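CEL44C (Paenibacillus polymyxa, PDB 2YJQ) probably hydrolyses beta-1,4-glucan backbones, as an endoglucanase and xyloglucanase, this chain being its glycoside hydrolase family 44 part, with tetrahydrooxazine and glucose units bound. Local coordinates at residues G29-L34 / N389-K394; G47-G52 / S69-L74. The protein carries 8 engineered substitutions. All coordinates share one frame; numbering follows the deposited sequence.

Interaction 1: G29-L34 / N389-K394; sequences GTNQDL and NYWKLK. With OXZ (tetrahydrooxazine), chain E; BGC (beta-D-glucopyranose), chain C.
T30 and Y390 pair as parallel strand neighbours: Y390 N donates to G29 O (3.1 Å), and Y390 O is gripped twice by N31, from its backbone N in the carbonyl plane (2.9 Å) and from ND2, which sits well above that plane (2.8 Å). ND2 has a second acceptor in T357 O, and OD1 accepts from R44, so the amide is fixed against turning. K392 N donates to Q32 OE1 (3.0 Å) along a nearly straight N-H, though from above the amide's carbonyl plane, and this places the Q32 amide, whose NE2 hangs 3.2 Å above the centre of the W391 ring. W391 CG stands anti to the backbone N (chi1 178°), carrying the indole out between Q32 and the ligand. N31 CG meets the indole edge, while C3 of the tetrahydrooxazine lies over the opposite face, towards the rim. Replacing W391 by alanine would probably strip the tetrahydrooxazine of this platform and leave Q32 NE2 without its aromatic partner. Apolar contact is lighter: L34 CD2 touches the Y390 ring edge and slides along K392, whose NZ reaches G396 O and a water shared with D33 O. First and last strands thus meet here, closing a TIM barrel beside its sugar-binding cleft.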
loop_
_atom_site.group_PDB
_atom_site.type_symbol
_atom_site.label_atom_id
_atom_site.label_comp_id
_atom_site.label_asym_id
_atom_site.label_seq_id
_atom_site.Cartn_x
_atom_site.Cartn_y
_atom_site.Cartn_z
ATOM N N GLY A 29 -5.528 -4.294 -0.412
ATOM C CA GLY A 29 -5.342 -3.645 -1.695
ATOM C C GLY A 29 -4.050 -3.968 -2.374
ATOM O O GLY A 29 -3.146 -4.526 -1.790
ATOM N N THR A 30 -3.969 -3.550 -3.625
ATOM C CA THR A 30 -2.879 -3.934 -4.489
ATOM C C THR A 30 -2.593 -2.860 -5.567
ATOM O O THR A 30 -3.427 -1.957 -5.883
ATOM C CB THR A 30 -3.184 -5.336 -5.080
ATOM O OG1 THR A 30 -1.991 -5.912 -5.619
ATOM C CG2 THR A 30 -4.365 -5.289 -6.097
ATOM N N ASN A 31 -1.369 -2.916 -6.082
ATOM C CA ASN A 31 -1.019 -2.166 -7.315
ATOM C C ASN A 31 -1.398 -3.021 -8.531
ATOM O O ASN A 31 -2.352 -2.745 -9.185
ATOM C CB ASN A 31 0.426 -1.750 -7.304
ATOM C CG ASN A 31 0.680 -0.645 -6.297
ATOM O OD1 ASN A 31 0.411 0.534 -6.603
ATOM N ND2 ASN A 31 1.176 -1.006 -5.073
ATOM N N GLN A 32 -0.728 -4.111 -8.760
ATOM C CA GLN A 32 -1.019 -4.957 -9.921
ATOM C C GLN A 32 -2.057 -5.927 -9.457
ATOM O O GLN A 32 -2.003 -6.352 -8.283
ATOM C CB GLN A 32 0.239 -5.667 -10.363
ATOM C CG GLN A 32 1.369 -4.684 -10.725
ATOM C CD GLN A 32 2.372 -4.428 -9.538
ATOM O OE1 GLN A 32 2.052 -4.568 -8.366
ATOM N NE2 GLN A 32 3.589 -4.062 -9.884
ATOM N N ASP A 33 -3.048 -6.201 -10.292
ATOM C CA ASP A 33 -3.954 -7.321 -10.013
ATOM C C ASP A 33 -3.185 -8.638 -9.973
ATOM O O ASP A 33 -2.171 -8.804 -10.709
ATOM C CB ASP A 33 -5.139 -7.395 -10.981
ATOM C CG ASP A 33 -5.989 -6.178 -10.889
ATOM O OD1 ASP A 33 -6.232 -5.731 -9.753
ATOM O OD2 ASP A 33 -6.408 -5.618 -11.939
ATOM N N LEU A 34 -3.595 -9.518 -9.030
ATOM C CA LEU A 34 -2.912 -10.795 -8.820
ATOM C C LEU A 34 -3.666 -11.880 -9.581
ATOM O O LEU A 34 -3.899 -11.719 -10.771
ATOM C CB LEU A 34 -2.805 -11.095 -7.338
ATOM C CG LEU A 34 -1.951 -10.070 -6.565
ATOM C CD1 LEU A 34 -1.881 -10.466 -5.031
ATOM C CD2 LEU A 34 -0.513 -9.937 -7.207
ATOM N N ASN A 389 -1.254 -1.264 -0.270
ATOM C CA ASN A 389 -1.301 -1.749 -1.617
ATOM C C ASN A 389 -0.043 -2.512 -1.909
ATOM O O ASN A 389 1.057 -1.891 -2.045
ATOM C CB ASN A 389 -1.435 -0.591 -2.594
ATOM C CG ASN A 389 -2.671 0.194 -2.401
ATOM O OD1 ASN A 389 -3.709 -0.053 -3.069
ATOM N ND2 ASN A 389 -2.599 1.167 -1.558
ATOM N N TYR A 390 -0.187 -3.828 -2.051
ATOM C CA TYR A 390 0.929 -4.694 -2.337
ATOM C C TYR A 390 1.602 -4.295 -3.664
ATOM O O TYR A 390 0.944 -3.750 -4.551
ATOM C CB TYR A 390 0.441 -6.134 -2.418
ATOM C CG TYR A 390 1.481 -7.123 -2.919
ATOM C CD1 TYR A 390 2.573 -7.471 -2.134
ATOM C CD2 TYR A 390 1.340 -7.741 -4.194
ATOM C CE1 TYR A 390 3.532 -8.388 -2.598
ATOM C CE2 TYR A 390 2.267 -8.663 -4.648
ATOM C CZ TYR A 390 3.371 -8.965 -3.848
ATOM O OH TYR A 390 4.284 -9.852 -4.317
ATOM N N TRP A 391 2.901 -4.528 -3.769
ATOM C CA TRP A 391 3.618 -4.277 -5.012
ATOM C C TRP A 391 4.401 -5.528 -5.474
ATOM O O TRP A 391 5.134 -6.130 -4.680
ATOM C CB TRP A 391 4.538 -3.044 -4.895
ATOM C CG TRP A 391 5.288 -2.847 -6.150
ATOM C CD1 TRP A 391 6.459 -3.432 -6.477
ATOM C CD2 TRP A 391 4.891 -2.067 -7.286
ATOM N NE1 TRP A 391 6.857 -3.045 -7.728
ATOM C CE2 TRP A 391 5.907 -2.219 -8.261
ATOM C CE3 TRP A 391 3.795 -1.218 -7.561
ATOM C CZ2 TRP A 391 5.862 -1.573 -9.514
ATOM C CZ3 TRP A 391 3.721 -0.603 -8.802
ATOM C CH2 TRP A 391 4.753 -0.760 -9.767
ATOM N N LYS A 392 4.225 -5.923 -6.736
ATOM C CA LYS A 392 4.935 -7.076 -7.279
ATOM C C LYS A 392 6.390 -6.746 -7.645
ATOM O O LYS A 392 6.634 -6.013 -8.596
ATOM C CB LYS A 392 4.175 -7.693 -8.494
ATOM C CG LYS A 392 2.789 -8.306 -8.193
ATOM C CD LYS A 392 2.090 -8.712 -9.477
ATOM C CE LYS A 392 2.619 -10.051 -9.960
ATOM N NZ LYS A 392 2.125 -10.328 -11.364
ATOM N N LEU A 393 7.342 -7.298 -6.891
ATOM C CA LEU A 393 8.762 -7.130 -7.205
ATOM C C LEU A 393 9.205 -8.231 -8.152
ATOM O O LEU A 393 10.259 -8.146 -8.737
ATOM C CB LEU A 393 9.660 -7.138 -5.944
ATOM C CG LEU A 393 9.450 -6.033 -4.893
ATOM C CD1 LEU A 393 10.148 -6.428 -3.605
ATOM C CD2 LEU A 393 9.782 -4.554 -5.314
ATOM N N LYS A 394 8.387 -9.263 -8.266
ATOM C CA LYS A 394 8.587 -10.341 -9.227
ATOM C C LYS A 394 7.387 -10.467 -10.172
ATOM O O LYS A 394 6.200 -10.490 -9.729
ATOM C CB LYS A 394 8.815 -11.678 -8.516
ATOM C CG LYS A 394 10.017 -11.620 -7.562
ATOM C CD LYS A 394 11.296 -12.099 -8.291
ATOM C CE LYS A 394 12.507 -12.181 -7.308
ATOM N NZ LYS A 394 13.204 -10.889 -7.149
HETATM C C6 OXZ E . 11.102 -1.120 -6.769
HETATM C C5 OXZ E . 9.715 -0.471 -6.768
HETATM C C4 OXZ E . 9.306 0.146 -8.146
HETATM C C3 OXZ E . 7.996 0.931 -8.074
HETATM C C2 OXZ E . 8.011 2.025 -6.968
HETATM O O6 OXZ E . 12.051 -0.115 -7.216
HETATM O O5 OXZ E . 9.758 0.644 -5.867
HETATM O O4 OXZ E . 9.164 -0.901 -9.106
HETATM O O3 OXZ E . 7.602 1.505 -9.349
HETATM N N1 OXZ E . 8.582 1.397 -5.755
HETATM C C2 BGC C . 10.175 -1.887 -11.089
HETATM C C3 BGC C . 10.571 -1.645 -12.539
HETATM C C4 BGC C . 9.343 -1.125 -13.289
HETATM C C5 BGC C . 8.603 0.008 -12.583
HETATM C C6 BGC C . 7.267 0.273 -13.252
HETATM C C1 BGC C . 9.570 -0.609 -10.472
HETATM O O2 BGC C . 11.315 -2.272 -10.321
HETATM O O3 BGC C . 10.806 -2.933 -13.105
HETATM O O4 BGC C . 9.704 -0.556 -14.486
HETATM O O5 BGC C . 8.368 -0.315 -11.206
HETATM O O6 BGC C . 6.729 1.390 -12.532
HETATM O O HOH W 1 -0.498 -10.619 -11.586
#

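Interaction 2: G47-G52 / S69-L74; sequences GNRMTG and SSDNYL. With OXZ (tetrahydrooxazine), chain E; BGC (beta-D-glucopyranose), chain C; BGC (beta-D-glucopyranose), chain B.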
loop_
_atom_site.group_PDB
_atom_site.type_symbol
_atom_site.label_atom_id
_atom_site.label_comp_id
_atom_site.label_asym_id
_atom_site.label_seq_id
_atom_site.Cartn_x
_atom_site.Cartn_y
_atom_site.Cartn_z
ATOM N N GLY A 47 3.446 4.014 -9.002
ATOM C CA GLY A 47 4.792 3.526 -9.341
ATOM C C GLY A 47 5.543 4.416 -10.341
ATOM O O GLY A 47 5.009 5.411 -10.882
ATOM N N ASN A 48 6.804 4.070 -10.575
ATOM C CA ASN A 48 7.733 4.883 -11.418
ATOM C C ASN A 48 7.155 5.346 -12.742
ATOM O O ASN A 48 7.272 6.501 -13.121
ATOM C CB ASN A 48 9.017 4.092 -11.612
ATOM C CG ASN A 48 9.797 3.960 -10.303
ATOM O OD1 ASN A 48 9.532 4.705 -9.343
ATOM N ND2 ASN A 48 10.748 3.039 -10.250
ATOM N N ARG A 49 6.440 4.465 -13.417
ATOM C CA ARG A 49 5.895 4.801 -14.726
ATOM C C ARG A 49 4.870 5.919 -14.765
ATOM O O ARG A 49 4.709 6.596 -15.836
ATOM C CB ARG A 49 5.301 3.533 -15.358
ATOM C CG ARG A 49 6.307 2.662 -16.084
ATOM C CD ARG A 49 6.534 3.215 -17.513
ATOM N NE ARG A 49 7.474 2.471 -18.366
ATOM C CZ ARG A 49 7.610 2.764 -19.672
ATOM N NH1 ARG A 49 6.891 3.721 -20.241
ATOM N NH2 ARG A 49 8.428 2.079 -20.428
ATOM N N MET A 50 4.176 6.165 -13.639
ATOM C CA MET A 50 3.084 7.175 -13.614
ATOM C C MET A 50 3.560 8.621 -13.524
ATOM O O MET A 50 2.840 9.558 -13.914
ATOM C CB MET A 50 2.043 6.887 -12.525
ATOM C CG MET A 50 1.137 5.729 -12.867
ATOM S SD MET A 50 0.209 5.969 -14.361
ATOM C CE MET A 50 -0.987 7.280 -14.049
ATOM N N THR A 51 4.767 8.810 -12.993
ATOM C CA THR A 51 5.389 10.161 -12.958
ATOM C C THR A 51 5.290 10.861 -14.333
ATOM O O THR A 51 4.878 12.050 -14.405
ATOM C CB THR A 51 6.874 10.112 -12.538
ATOM O OG1 THR A 51 7.012 9.612 -11.187
ATOM C CG2 THR A 51 7.448 11.496 -12.568
ATOM N N GLY A 52 5.626 10.152 -15.416
ATOM C CA GLY A 52 5.729 10.854 -16.698
ATOM C C GLY A 52 4.645 10.465 -17.669
ATOM O O GLY A 52 4.758 10.725 -18.915
ATOM N N SER A 69 13.210 5.148 -21.622
ATOM C CA SER A 69 12.407 4.975 -22.787
ATOM C C SER A 69 11.047 5.571 -22.602
ATOM O O SER A 69 10.337 5.202 -21.672
ATOM C CB SER A 69 12.283 3.497 -23.118
ATOM O OG SER A 69 11.419 3.374 -24.239
ATOM N N SER A 70 10.686 6.480 -23.510
ATOM C CA SER A 70 9.312 6.907 -23.711
ATOM C C SER A 70 8.647 5.999 -24.716
ATOM O O SER A 70 9.102 5.923 -25.873
ATOM C CB SER A 70 9.218 8.330 -24.272
ATOM O OG SER A 70 9.536 9.317 -23.305
ATOM N N ASP A 71 7.516 5.392 -24.314
ATOM C CA ASP A 71 6.863 4.371 -25.155
ATOM C C ASP A 71 5.440 4.058 -24.658
ATOM O O ASP A 71 4.972 4.689 -23.716
ATOM C CB ASP A 71 7.749 3.114 -25.174
ATOM C CG ASP A 71 7.888 2.529 -23.821
ATOM O OD1 ASP A 71 6.861 2.493 -23.128
ATOM O OD2 ASP A 71 8.999 2.150 -23.428
ATOM N N ASN A 72 4.779 3.057 -25.247
ATOM C CA ASN A 72 3.383 2.786 -24.930
ATOM C C ASN A 72 3.254 1.608 -23.929
ATOM O O ASN A 72 2.235 0.861 -23.865
ATOM C CB ASN A 72 2.615 2.513 -26.232
ATOM C CG ASN A 72 3.090 1.264 -26.874
ATOM O OD1 ASN A 72 4.177 0.756 -26.530
ATOM N ND2 ASN A 72 2.291 0.712 -27.754
ATOM N N TYR A 73 4.296 1.423 -23.143
ATOM C CA TYR A 73 4.291 0.360 -22.147
ATOM C C TYR A 73 2.994 0.309 -21.292
ATOM O O TYR A 73 2.492 -0.770 -21.035
ATOM C CB TYR A 73 5.512 0.452 -21.236
ATOM C CG TYR A 73 5.494 -0.515 -20.071
ATOM C CD1 TYR A 73 5.879 -1.871 -20.236
ATOM C CD2 TYR A 73 5.064 -0.104 -18.819
ATOM C CE1 TYR A 73 5.896 -2.769 -19.134
ATOM C CE2 TYR A 73 5.064 -0.975 -17.725
ATOM C CZ TYR A 73 5.473 -2.284 -17.892
ATOM O OH TYR A 73 5.442 -3.097 -16.800
ATOM N N LEU A 74 2.453 1.443 -20.846
ATOM C CA LEU A 74 1.229 1.329 -20.018
ATOM C C LEU A 74 0.020 0.763 -20.782
ATOM O O LEU A 74 -0.876 0.125 -20.175
ATOM C CB LEU A 74 0.891 2.650 -19.318
ATOM C CG LEU A 74 1.870 3.028 -18.185
ATOM C CD1 LEU A 74 1.618 4.429 -17.619
ATOM C CD2 LEU A 74 1.912 1.977 -17.054
HETATM C C6 OXZ E . 11.102 -1.120 -6.769
HETATM C C5 OXZ E . 9.715 -0.471 -6.768
HETATM C C4 OXZ E . 9.306 0.146 -8.146
HETATM C C3 OXZ E . 7.996 0.931 -8.074
HETATM C C2 OXZ E . 8.011 2.025 -6.968
HETATM O O6 OXZ E . 12.051 -0.115 -7.216
HETATM O O5 OXZ E . 9.758 0.644 -5.867
HETATM O O4 OXZ E . 9.164 -0.901 -9.106
HETATM O O3 OXZ E . 7.602 1.505 -9.349
HETATM N N1 OXZ E . 8.582 1.397 -5.755
HETATM C C2 BGC C . 10.175 -1.887 -11.089
HETATM C C3 BGC C . 10.571 -1.645 -12.539
HETATM C C4 BGC C . 9.343 -1.125 -13.289
HETATM C C5 BGC C . 8.603 0.008 -12.583
HETATM C C6 BGC C . 7.267 0.273 -13.252
HETATM C C1 BGC C . 9.570 -0.609 -10.472
HETATM O O2 BGC C . 11.315 -2.272 -10.321
HETATM O O3 BGC C . 10.806 -2.933 -13.105
HETATM O O4 BGC C . 9.704 -0.556 -14.486
HETATM O O5 BGC C . 8.368 -0.315 -11.206
HETATM O O6 BGC C . 6.729 1.390 -12.532
HETATM C C2 BGC B . 9.697 -0.354 -16.803
HETATM C C3 BGC B . 9.440 -1.083 -18.143
HETATM C C4 BGC B . 10.109 -2.447 -18.167
HETATM C C5 BGC B . 9.642 -3.196 -16.931
HETATM C C6 BGC B . 10.145 -4.631 -17.040
HETATM C C1 BGC B . 9.305 -1.255 -15.657
HETATM O O2 BGC B . 8.970 0.879 -16.709
HETATM O O3 BGC B . 9.947 -0.347 -19.242
HETATM O O4 BGC B . 9.579 -3.135 -19.295
HETATM O O5 BGC B . 10.093 -2.423 -15.806
HETATM O O6 BGC B . 11.084 -4.963 -16.022
#
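R49 and L74 are the closest backbone neighbours, their CA atoms 7.9 Å apart, so the irregular, helically wound turn 48-51 meets the end of strand 69-71 and the start of helix 73-77 through side chains. The main link is the salt bridge of R49 with D71. NH2 meets the syn side of OD2 at 3.1 Å, nearly in the guanidinium plane, and weaker bonds run from NH1 and NH2 to OD1. The carboxylate is itself held: S69 OG donates to OD2 (2.8 Å), and Y73 N to OD1 (2.8 Å) in an Asx turn, both on anti sides. The chi1 of D71 (63°), which sets CG between backbone N and carbonyl carbon, lets one carboxylate serve both its own turn and R49. Y73 CB lies 3.4 Å over one guanidinium face, while the ring's face is met near its centre by C3 of the chain B glucose. That sugar is also bonded by the guanidinium, NE to O2 (2.7 Å) and NH2 to O3 (3.1 Å, 175°). Beside the polar cluster, L74 CD1 packs on M50 SD and its CD2 on R49 CB. With NH1 also bonded to S60 OG, the arginine is gripped from several directions; the buried charge is probably balanced by D71, which is placed as a second-shell residue that would orient R49 toward the sugar's hydroxyls.

From the N terminus, the chain enters the barrel at strand 29-30, whose neighbour, strand 387-390, comes only after more than 350 residues; interaction 1 thus closes the longer loop, spanning the whole ring of eight parallel strands. Interaction 2 is nested inside it and closes a short loop of 16 intervening residues, tying the turn after strand 42-45, the second barrel strand, to the three-stranded antiparallel sheet and helix 73-77. The centres lie about 17 Å apart, yet the two contacts meet where W391 CZ3 packs against G47 CA. Both touch the tetrahydrooxazine and the chain C glucose, and interaction 2 extends the binding surface to the chain B glucose.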